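PDB 4ZOH: putative oxidoreductase molybdopterin-binding subunit from Sulfolobus tokodaii, which probably serves as the molybdenum-cofactor subunit of an oxidoreductase of the xanthine dehydrogenase and aldehyde oxidase family, holding molybdenum on pterin cytosine dinucleotide. Local coordinates for residues 403-415 against 676-689. Numbering follows the deposited sequence.
Sequences DGCVGVSSYIEIT and IAATPTIINAVEQC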
ATOM      1  N   ASP A 403     -15.200 -11.480  53.624  1.00 38.84           N
ATOM      2  CA  ASP A 403     -14.402 -12.697  53.841  1.00 44.98           C
ATOM      3  C   ASP A 403     -13.164 -12.691  52.877  1.00 47.27           C
ATOM      4  O   ASP A 403     -13.316 -12.576  51.644  1.00 42.25           O
ATOM      5  CB  ASP A 403     -15.308 -13.914  53.616  1.00 48.68           C
ATOM      6  CG  ASP A 403     -14.548 -15.200  53.402  1.00 53.66           C
ATOM      7  OD1 ASP A 403     -13.629 -15.506  54.189  1.00 61.32           O
ATOM      8  OD2 ASP A 403     -14.905 -15.952  52.457  1.00 62.62           O
ATOM      9  N   GLY A 404     -11.970 -12.805  53.450  1.00 44.02           N
ATOM     10  CA  GLY A 404     -10.697 -12.724  52.711  1.00 48.29           C
ATOM     11  C   GLY A 404      -9.726 -11.765  53.399  1.00 45.95           C
ATOM     12  O   GLY A 404      -9.998 -11.253  54.504  1.00 41.00           O
ATOM     13  N   CYS A 405      -8.607 -11.482  52.743  1.00 41.14           N
ATOM     14  CA  CYS A 405      -7.571 -10.624  53.337  1.00 33.54           C
ATOM     15  C   CYS A 405      -7.428  -9.354  52.582  1.00 32.83           C
ATOM     16  O   CYS A 405      -7.524  -9.333  51.357  1.00 31.85           O
ATOM     17  CB  CYS A 405      -6.272 -11.374  53.274  1.00 41.46           C
ATOM     18  SG  CYS A 405      -6.400 -12.787  54.350  1.00 41.32           S
ATOM     19  N   VAL A 406      -7.236  -8.273  53.312  1.00 28.94           N
ATOM     20  CA  VAL A 406      -7.164  -6.976  52.680  1.00 27.60           C
ATOM     21  C   VAL A 406      -5.710  -6.507  52.526  1.00 28.09           C
ATOM     22  O   VAL A 406      -4.900  -6.762  53.413  1.00 27.94           O
ATOM     23  CB  VAL A 406      -7.978  -5.954  53.440  1.00 27.16           C
ATOM     24  CG1 VAL A 406      -7.990  -4.614  52.683  1.00 26.08           C
ATOM     25  CG2 VAL A 406      -9.418  -6.493  53.652  1.00 28.81           C
ATOM     26  N   GLY A 407      -5.402  -5.836  51.401  1.00 26.88           N
ATOM     27  CA  GLY A 407      -4.129  -5.161  51.250  1.00 24.29           C
ATOM     28  C   GLY A 407      -4.428  -3.838  50.711  1.00 26.12           C
ATOM     29  O   GLY A 407      -5.404  -3.660  49.940  1.00 26.84           O
ATOM     30  N   VAL A 408      -3.652  -2.865  51.162  1.00 24.71           N
ATOM     31  CA  VAL A 408      -3.773  -1.527  50.596  1.00 25.71           C
ATOM     32  C   VAL A 408      -2.401  -1.027  50.165  1.00 27.45           C
ATOM     33  O   VAL A 408      -1.380  -1.555  50.657  1.00 26.76           O
ATOM     34  CB  VAL A 408      -4.498  -0.550  51.550  1.00 28.76           C
ATOM     35  CG1 VAL A 408      -5.468  -1.329  52.440  1.00 29.63           C
ATOM     36  CG2 VAL A 408      -3.589   0.266  52.421  1.00 29.00           C
ATOM     37  N   SER A 409      -2.383  -0.014  49.281  1.00 25.33           N
ATOM     38  CA  SER A 409      -1.168   0.750  49.076  1.00 27.41           C
ATOM     39  C   SER A 409      -1.567   2.105  48.547  1.00 28.49           C
ATOM     40  O   SER A 409      -2.653   2.318  47.976  1.00 32.41           O
ATOM     41  CB  SER A 409      -0.118  -0.003  48.162  1.00 22.79           C
ATOM     42  OG  SER A 409      -0.555   0.040  46.818  1.00 27.90           O
ATOM     43  N   SER A 410      -0.696   3.049  48.784  1.00 24.22           N
ATOM     44  CA  SER A 410      -0.930   4.361  48.327  1.00 26.56           C
ATOM     45  C   SER A 410       0.245   4.725  47.383  1.00 32.00           C
ATOM     46  O   SER A 410       1.364   4.236  47.584  1.00 32.49           O
ATOM     47  CB  SER A 410      -0.931   5.232  49.521  1.00 27.36           C
ATOM     48  OG  SER A 410      -1.450   6.429  49.079  1.00 35.06           O
ATOM     49  N   TYR A 411      -0.014   5.496  46.333  1.00 27.15           N
ATOM     50  CA  TYR A 411       1.029   5.746  45.384  1.00 27.89           C
ATOM     51  C   TYR A 411       1.017   7.217  45.098  1.00 25.23           C
ATOM     52  O   TYR A 411       0.001   7.913  45.282  1.00 24.08           O
ATOM     53  CB  TYR A 411       0.835   4.883  44.079  1.00 25.09           C
ATOM     54  CG  TYR A 411      -0.234   5.426  43.183  1.00 27.63           C
ATOM     55  CD1 TYR A 411       0.064   6.397  42.237  1.00 25.32           C
ATOM     56  CD2 TYR A 411      -1.622   5.033  43.354  1.00 28.10           C
ATOM     57  CE1 TYR A 411      -0.945   6.964  41.441  1.00 28.54           C
ATOM     58  CE2 TYR A 411      -2.627   5.561  42.537  1.00 25.76           C
ATOM     59  CZ  TYR A 411      -2.290   6.506  41.587  1.00 29.81           C
ATOM     60  OH  TYR A 411      -3.256   7.084  40.802  1.00 30.68           O
ATOM     61  N   ILE A 412       2.164   7.696  44.643  1.00 23.58           N
ATOM     62  CA  ILE A 412       2.235   8.996  43.958  1.00 24.18           C
ATOM     63  C   ILE A 412       3.134   8.740  42.721  1.00 23.29           C
ATOM     64  O   ILE A 412       3.793   7.711  42.697  1.00 22.44           O
ATOM     65  CB  ILE A 412       2.738  10.104  44.899  1.00 22.79           C
ATOM     66  CG1 ILE A 412       2.559  11.456  44.227  1.00 22.39           C
ATOM     67  CG2 ILE A 412       4.125   9.789  45.482  1.00 25.65           C
ATOM     68  CD1 ILE A 412       2.192  12.622  45.118  1.00 20.66           C
ATOM     69  N   GLU A 413       3.119   9.615  41.704  1.00 21.08           N
ATOM     70  CA  GLU A 413       3.527   9.207  40.398  1.00 22.26           C
ATOM     71  C   GLU A 413       3.924  10.445  39.645  1.00 25.23           C
ATOM     72  O   GLU A 413       3.511  11.543  40.042  1.00 24.16           O
ATOM     73  CB  GLU A 413       2.376   8.351  39.744  1.00 22.34           C
ATOM     74  CG  GLU A 413       2.095   8.395  38.236  1.00 23.21           C
ATOM     75  CD  GLU A 413       3.163   7.712  37.382  1.00 25.89           C
ATOM     76  OE1 GLU A 413       4.352   7.580  37.877  1.00 26.36           O
ATOM     77  OE2 GLU A 413       2.825   7.328  36.211  1.00 22.41           O
ATOM     78  N   ILE A 414       4.754  10.287  38.588  1.00 25.08           N
ATOM     79  CA  ILE A 414       5.242  11.445  37.797  1.00 23.56           C
ATOM     80  C   ILE A 414       4.810  11.258  36.357  1.00 21.72           C
ATOM     81  O   ILE A 414       4.966  10.198  35.828  1.00 19.63           O
ATOM     82  CB  ILE A 414       6.781  11.676  37.956  1.00 25.30           C
ATOM     83  CG1 ILE A 414       7.541  10.333  37.991  1.00 27.57           C
ATOM     84  CG2 ILE A 414       7.048  12.455  39.259  1.00 25.20           C
ATOM     85  CD1 ILE A 414       9.087  10.411  37.905  1.00 26.32           C
ATOM     86  N   THR A 415       4.281  12.296  35.723  1.00 23.10           N
ATOM     87  CA  THR A 415       3.692  12.098  34.394  1.00 23.50           C
ATOM     88  C   THR A 415       3.849  13.375  33.623  1.00 24.03           C
ATOM     89  O   THR A 415       4.187  14.401  34.225  1.00 23.91           O
ATOM     90  CB  THR A 415       2.144  11.825  34.483  1.00 24.01           C
ATOM     91  OG1 THR A 415       1.473  13.059  34.773  1.00 21.24           O
ATOM     92  CG2 THR A 415       1.791  10.702  35.489  1.00 19.43           C
ATOM     93  N   ILE A 676       1.394   0.823  38.624  1.00 20.08           N
ATOM     94  CA  ILE A 676       2.218   1.215  39.774  1.00 20.41           C
ATOM     95  C   ILE A 676       1.535   0.706  41.095  1.00 23.76           C
ATOM     96  O   ILE A 676       2.145  -0.020  41.863  1.00 21.20           O
ATOM     97  CB  ILE A 676       2.399   2.717  39.827  1.00 21.65           C
ATOM     98  CG1 ILE A 676       3.225   3.214  38.626  1.00 21.67           C
ATOM     99  CG2 ILE A 676       2.926   3.217  41.223  1.00 19.12           C
ATOM    100  CD1 ILE A 676       3.155   4.720  38.478  1.00 22.63           C
ATOM    101  N   ALA A 677       0.253   1.061  41.297  1.00 22.66           N
ATOM    102  CA  ALA A 677      -0.492   0.696  42.521  1.00 21.48           C
ATOM    103  C   ALA A 677      -0.781  -0.752  42.737  1.00 22.46           C
ATOM    104  O   ALA A 677      -0.726  -1.187  43.861  1.00 27.17           O
ATOM    105  CB  ALA A 677      -1.766   1.537  42.678  1.00 19.51           C
ATOM    106  N   ALA A 678      -1.067  -1.534  41.692  1.00 25.39           N
ATOM    107  CA  ALA A 678      -1.673  -2.865  41.910  1.00 23.65           C
ATOM    108  C   ALA A 678      -0.743  -3.889  42.499  1.00 24.24           C
ATOM    109  O   ALA A 678      -1.174  -4.751  43.323  1.00 18.20           O
ATOM    110  CB  ALA A 678      -2.375  -3.414  40.634  1.00 24.06           C
ATOM    111  N   THR A 679       0.543  -3.824  42.086  1.00 22.15           N
ATOM    112  CA  THR A 679       1.506  -4.813  42.552  1.00 19.52           C
ATOM    113  C   THR A 679       1.643  -4.834  44.069  1.00 19.08           C
ATOM    114  O   THR A 679       1.411  -5.868  44.695  1.00 21.75           O
ATOM    115  CB  THR A 679       2.893  -4.620  41.858  1.00 22.61           C
ATOM    116  OG1 THR A 679       2.672  -4.688  40.455  1.00 23.06           O
ATOM    117  CG2 THR A 679       3.841  -5.754  42.169  1.00 19.44           C
ATOM    118  N   PRO A 680       2.054  -3.739  44.681  1.00 20.12           N
ATOM    119  CA  PRO A 680       2.138  -3.871  46.153  1.00 21.85           C
ATOM    120  C   PRO A 680       0.710  -4.004  46.833  1.00 25.90           C
ATOM    121  O   PRO A 680       0.618  -4.565  47.926  1.00 25.70           O
ATOM    122  CB  PRO A 680       2.667  -2.493  46.584  1.00 18.69           C
ATOM    123  CG  PRO A 680       2.226  -1.549  45.535  1.00 19.27           C
ATOM    124  CD  PRO A 680       2.389  -2.360  44.226  1.00 19.43           C
ATOM    125  N   THR A 681      -0.340  -3.422  46.229  1.00 25.86           N
ATOM    126  CA  THR A 681      -1.720  -3.654  46.773  1.00 25.92           C
ATOM    127  C   THR A 681      -1.976  -5.127  46.941  1.00 25.30           C
ATOM    128  O   THR A 681      -2.326  -5.600  48.047  1.00 27.48           O
ATOM    129  CB  THR A 681      -2.827  -3.043  45.911  1.00 20.85           C
ATOM    130  OG1 THR A 681      -2.601  -1.639  45.871  1.00 18.86           O
ATOM    131  CG2 THR A 681      -4.260  -3.227  46.622  1.00 21.14           C
ATOM    132  N   ILE A 682      -1.697  -5.859  45.876  1.00 25.49           N
ATOM    133  CA  ILE A 682      -1.976  -7.305  45.812  1.00 25.13           C
ATOM    134  C   ILE A 682      -1.019  -8.106  46.716  1.00 26.07           C
ATOM    135  O   ILE A 682      -1.435  -9.068  47.407  1.00 23.16           O
ATOM    136  CB  ILE A 682      -1.980  -7.849  44.349  1.00 22.49           C
ATOM    137  CG1 ILE A 682      -3.178  -7.279  43.505  1.00 22.39           C
ATOM    138  CG2 ILE A 682      -1.925  -9.355  44.390  1.00 20.83           C
ATOM    139  CD1 ILE A 682      -4.521  -7.691  44.057  1.00 23.84           C
ATOM    140  N   ILE A 683       0.279  -7.755  46.656  1.00 26.24           N
ATOM    141  CA  ILE A 683       1.229  -8.401  47.535  1.00 23.45           C
ATOM    142  C   ILE A 683       0.858  -8.114  49.041  1.00 19.94           C
ATOM    143  O   ILE A 683       0.946  -9.022  49.848  1.00 17.99           O
ATOM    144  CB  ILE A 683       2.727  -8.034  47.253  1.00 24.53           C
ATOM    145  CG1 ILE A 683       3.150  -8.451  45.810  1.00 19.77           C
ATOM    146  CG2 ILE A 683       3.577  -8.767  48.339  1.00 24.06           C
ATOM    147  CD1 ILE A 683       3.152  -9.993  45.608  1.00 16.98           C
ATOM    148  N   ASN A 684       0.494  -6.890  49.382  1.00 19.61           N
ATOM    149  CA  ASN A 684       0.133  -6.603  50.784  1.00 24.45           C
ATOM    150  C   ASN A 684      -1.045  -7.478  51.223  1.00 30.40           C
ATOM    151  O   ASN A 684      -0.978  -8.133  52.285  1.00 35.54           O
ATOM    152  CB  ASN A 684      -0.127  -5.117  50.992  1.00 22.19           C
ATOM    153  CG  ASN A 684       1.160  -4.308  50.970  1.00 24.00           C
ATOM    154  OD1 ASN A 684       2.222  -4.914  50.855  1.00 22.82           O
ATOM    155  ND2 ASN A 684       1.086  -2.932  51.049  1.00 22.76           N
ATOM    156  N   ALA A 685      -2.050  -7.576  50.338  1.00 33.04           N
ATOM    157  CA  ALA A 685      -3.209  -8.467  50.535  1.00 28.61           C
ATOM    158  C   ALA A 685      -2.796  -9.875  50.786  1.00 27.00           C
ATOM    159  O   ALA A 685      -3.245 -10.442  51.815  1.00 29.13           O
ATOM    160  CB  ALA A 685      -4.241  -8.386  49.420  1.00 22.63           C
ATOM    161  N   VAL A 686      -1.953 -10.450  49.921  1.00 25.32           N
ATOM    162  CA  VAL A 686      -1.604 -11.862  50.055  1.00 22.54           C
ATOM    163  C   VAL A 686      -0.829 -12.081  51.359  1.00 26.53           C
ATOM    164  O   VAL A 686      -0.891 -13.164  51.984  1.00 24.25           O
ATOM    165  CB  VAL A 686      -0.764 -12.379  48.892  1.00 23.80           C
ATOM    166  CG1 VAL A 686      -0.371 -13.858  49.072  1.00 20.28           C
ATOM    167  CG2 VAL A 686      -1.542 -12.298  47.584  1.00 24.16           C
ATOM    168  N   GLU A 687      -0.068 -11.048  51.741  1.00 27.08           N
ATOM    169  CA  GLU A 687       0.816 -11.191  52.865  1.00 30.88           C
ATOM    170  C   GLU A 687      -0.029 -11.298  54.124  1.00 30.37           C
ATOM    171  O   GLU A 687       0.273 -12.143  54.957  1.00 34.24           O
ATOM    172  CB  GLU A 687       1.761 -10.002  52.973  1.00 31.38           C
ATOM    173  CG  GLU A 687       2.724 -10.122  54.142  1.00 32.47           C
ATOM    174  CD  GLU A 687       3.808  -9.046  54.111  1.00 30.59           C
ATOM    175  OE1 GLU A 687       3.480  -7.844  54.151  1.00 31.55           O
ATOM    176  OE2 GLU A 687       4.980  -9.426  53.994  1.00 29.70           O
ATOM    177  N   GLN A 688      -1.064 -10.445  54.230  1.00 30.45           N
ATOM    178  CA  GLN A 688      -2.097 -10.540  55.278  1.00 33.03           C
ATOM    179  C   GLN A 688      -2.659 -11.930  55.410  1.00 33.68           C
ATOM    180  O   GLN A 688      -2.789 -12.388  56.513  1.00 39.18           O
ATOM    181  CB  GLN A 688      -3.187  -9.497  55.115  1.00 31.48           C
ATOM    182  CG  GLN A 688      -2.680  -8.096  55.329  1.00 32.51           C
ATOM    183  CD  GLN A 688      -2.011  -8.009  56.665  1.00 41.81           C
ATOM    184  OE1 GLN A 688      -2.663  -8.213  57.717  1.00 35.88           O
ATOM    185  NE2 GLN A 688      -0.678  -7.789  56.655  1.00 35.16           N
ATOM    186  N   CYS A 689      -2.915 -12.638  54.306  1.00 42.64           N
ATOM    187  CA  CYS A 689      -3.367 -14.055  54.364  1.00 38.69           C
ATOM    188  C   CYS A 689      -2.324 -15.103  54.750  1.00 42.65           C
ATOM    189  O   CYS A 689      -2.690 -16.231  54.960  1.00 42.14           O
ATOM    190  CB  CYS A 689      -4.185 -14.497  53.072  1.00 39.43           C
ATOM    191  SG  CYS A 689      -6.023 -14.341  53.192  1.00 44.81           S
TER
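Strand 405-412 and helix 676-688 form a buried strand-on-helix contact, locked at one end by the Cys405–Cys689 disulfide, at the border of a mixed four-stranded sheet. They run roughly antiparallel, their axes 5.7 Å apart at closest, and show how a missing side chain sets such a spacing. Gly407 lets the helix sink onto the strand: its CA lies 3.3 Å from Ala685 N, where a side chain would collide with the helix backbone. On one side of this point Cys405 SG turns anti to its own carbonyl carbon (chi1 -66°) and bonds to Cys689 SG at 2.0 Å. Towards the middle, Asn684 ND2 donates to Val408 O at 2.9 Å, with Val408 O close to the plane of the Asn684 amide; Arg345 grips the OD1 of the same amide, fixing its rotation. Ser409 OG comes 2.8 Å from Thr681 OG1 and donates a weak hydrogen bond to Ala677 O, beside the kink at Pro680. Further on, Ala677 CB rests 3.6 Å from Tyr411 CD2. Ile676 CD1 meets the Glu413 carboxylate, 3.2 Å from OE1; this oxygen accepts a hydrogen bond from Ile414 N, from above the carboxylate plane, and forms a salt bridge with Arg336. An alanine in place of Glu413 would probably leave Arg336 without this carboxylate and open a gap beside Ile676 CD1. Just past the strand, the Glu413 side chain lies about 7 Å from the bound pterin cytosine dinucleotide; the motif is a helix packed on the edge strand of a mixed sheet, the strand lying in the molybdopterin cofactor-binding domain.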